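Local coordinates for protein-glutaminase (Chryseobacterium proteolyticum, PDB 3A56) that is the proenzyme of a hydrolase that deamidates glutamine side chains in proteins, its pro region probably blocking the active site until removed, at residues A[44-49]-A[152-157]. Numbering follows the deposited sequence.
Sequences MLTAQF and PVDGCY
Thr46 and Ala47 grip the carboxylate of Asp154 in a buried, mixed contact, polar here and a leucine-tyrosine packing beside it, between the loop joining strands 38-43 and 49-52 and the turn that leads into helix 156-169. The two oxygens divide the work. Thr46 OG1 donates to Asp154 OD1 at 2.6 Å, and Ala47 N reaches Asp154 OD2 at 3.0 Å with a nearly straight N-H...O angle of 173°; both approach on the syn side, yet clearly out of the carboxylate plane. With CG anti to the backbone N (chi1 -153°), Asp154 extends its carboxylate to the loop, while Gly155 N, at the N-cap position, adds a weak bond to OD2. Thr46 OG1 also accepts from Gln48 N at 3.2 Å, closing an ST turn within the loop. Gln48 lies across the carboxylate, its NE2 2.9 Å from Asp154 OD1 at too poor an angle for a hydrogen bond, while its OE1 is held by Ala291 N.

Apolar packing extends the contact toward the helix. Leu45 CD1 sits over one face of the Tyr157 ring, 3.5 Å from the centroid and 20° off the normal, a CH-pi contact. On the other segment's first helical turn, Cys156 SG lies 4.3 Å from Ala47 CB, and backbone bonding between Ala47 and Ser195 also holds the loop. A cysteine opening a helix beside His197 of strand 196-205 is consistent with the Cys-His active site of the papain-like (CA clan) fold, and the loop entering here probably represents a pro segment occupying the substrate cleft.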
# COMPACT_ATOMS: atom_id res chain seq x y z
N MET A 44 -9.37 -0.94 1.50
CA MET A 44 -8.47 0.15 1.82
C MET A 44 -7.19 -0.35 2.50
O MET A 44 -7.20 -1.35 3.24
CB MET A 44 -9.17 1.18 2.71
CG MET A 44 -9.53 0.64 4.09
SD MET A 44 -10.26 1.93 5.15
CE MET A 44 -8.86 2.96 5.49
N LEU A 45 -6.09 0.34 2.22
CA LEU A 45 -4.79 0.17 2.88
C LEU A 45 -4.04 -1.11 2.51
O LEU A 45 -2.93 -1.05 1.99
CB LEU A 45 -4.91 0.31 4.41
CG LEU A 45 -3.60 0.57 5.15
CD1 LEU A 45 -2.88 1.82 4.61
CD2 LEU A 45 -3.90 0.73 6.64
N THR A 46 -4.65 -2.27 2.76
CA THR A 46 -4.03 -3.50 2.31
C THR A 46 -4.00 -3.56 0.79
O THR A 46 -4.96 -3.16 0.12
CB THR A 46 -4.72 -4.75 2.88
OG1 THR A 46 -4.10 -5.91 2.33
CG2 THR A 46 -6.20 -4.77 2.52
N ALA A 47 -2.89 -4.04 0.23
CA ALA A 47 -2.77 -4.20 -1.22
C ALA A 47 -3.27 -5.57 -1.68
O ALA A 47 -3.22 -5.88 -2.87
CB ALA A 47 -1.32 -3.98 -1.66
N GLN A 48 -3.73 -6.40 -0.76
CA GLN A 48 -4.12 -7.76 -1.13
C GLN A 48 -5.52 -7.84 -1.68
O GLN A 48 -6.41 -7.09 -1.26
CB GLN A 48 -4.03 -8.66 0.09
CG GLN A 48 -2.68 -8.58 0.74
CD GLN A 48 -2.66 -9.32 2.05
OE1 GLN A 48 -2.15 -10.42 2.13
NE2 GLN A 48 -3.26 -8.74 3.09
N PHE A 49 -5.71 -8.76 -2.62
CA PHE A 49 -7.04 -9.11 -3.09
C PHE A 49 -7.65 -10.18 -2.23
O PHE A 49 -6.94 -11.08 -1.74
CB PHE A 49 -6.99 -9.63 -4.52
CG PHE A 49 -6.86 -8.57 -5.56
CD1 PHE A 49 -5.70 -8.47 -6.33
CD2 PHE A 49 -7.89 -7.67 -5.79
CE1 PHE A 49 -5.58 -7.50 -7.30
CE2 PHE A 49 -7.76 -6.69 -6.77
CZ PHE A 49 -6.60 -6.61 -7.53
N PRO A 152 7.42 -8.51 -0.04
CA PRO A 152 6.58 -7.72 -0.96
C PRO A 152 5.09 -8.05 -0.87
O PRO A 152 4.29 -7.36 -1.51
CB PRO A 152 7.11 -8.12 -2.34
CG PRO A 152 7.55 -9.54 -2.12
CD PRO A 152 8.24 -9.48 -0.77
N VAL A 153 4.70 -9.07 -0.11
CA VAL A 153 3.29 -9.46 -0.04
C VAL A 153 2.37 -8.28 0.27
O VAL A 153 1.33 -8.08 -0.39
CB VAL A 153 3.06 -10.58 0.98
CG1 VAL A 153 1.58 -10.88 1.13
CG2 VAL A 153 3.81 -11.84 0.55
N ASP A 154 2.71 -7.51 1.30
CA ASP A 154 1.86 -6.37 1.65
C ASP A 154 2.69 -5.35 2.42
O ASP A 154 3.86 -5.60 2.69
CB ASP A 154 0.67 -6.84 2.50
CG ASP A 154 -0.55 -5.94 2.38
OD1 ASP A 154 -1.60 -6.33 2.91
OD2 ASP A 154 -0.46 -4.85 1.77
N GLY A 155 2.09 -4.22 2.76
CA GLY A 155 2.78 -3.23 3.56
C GLY A 155 3.47 -2.12 2.77
O GLY A 155 4.23 -1.35 3.35
N CYS A 156 3.18 -2.01 1.47
CA CYS A 156 3.82 -0.98 0.66
C CYS A 156 3.64 0.40 1.27
O CYS A 156 4.55 1.25 1.21
CB CYS A 156 3.23 -0.95 -0.76
SG CYS A 156 1.42 -0.72 -0.79
N TYR A 157 2.47 0.61 1.86
CA TYR A 157 2.10 1.91 2.40
C TYR A 157 3.04 2.29 3.56
O TYR A 157 3.50 3.43 3.67
CB TYR A 157 0.64 1.89 2.84
CG TYR A 157 0.26 0.73 3.74
CD1 TYR A 157 -0.14 -0.50 3.20
CD2 TYR A 157 0.30 0.86 5.11
CE1 TYR A 157 -0.49 -1.57 4.04
CE2 TYR A 157 -0.05 -0.18 5.95
CZ TYR A 157 -0.44 -1.40 5.41
OH TYR A 157 -0.80 -2.44 6.24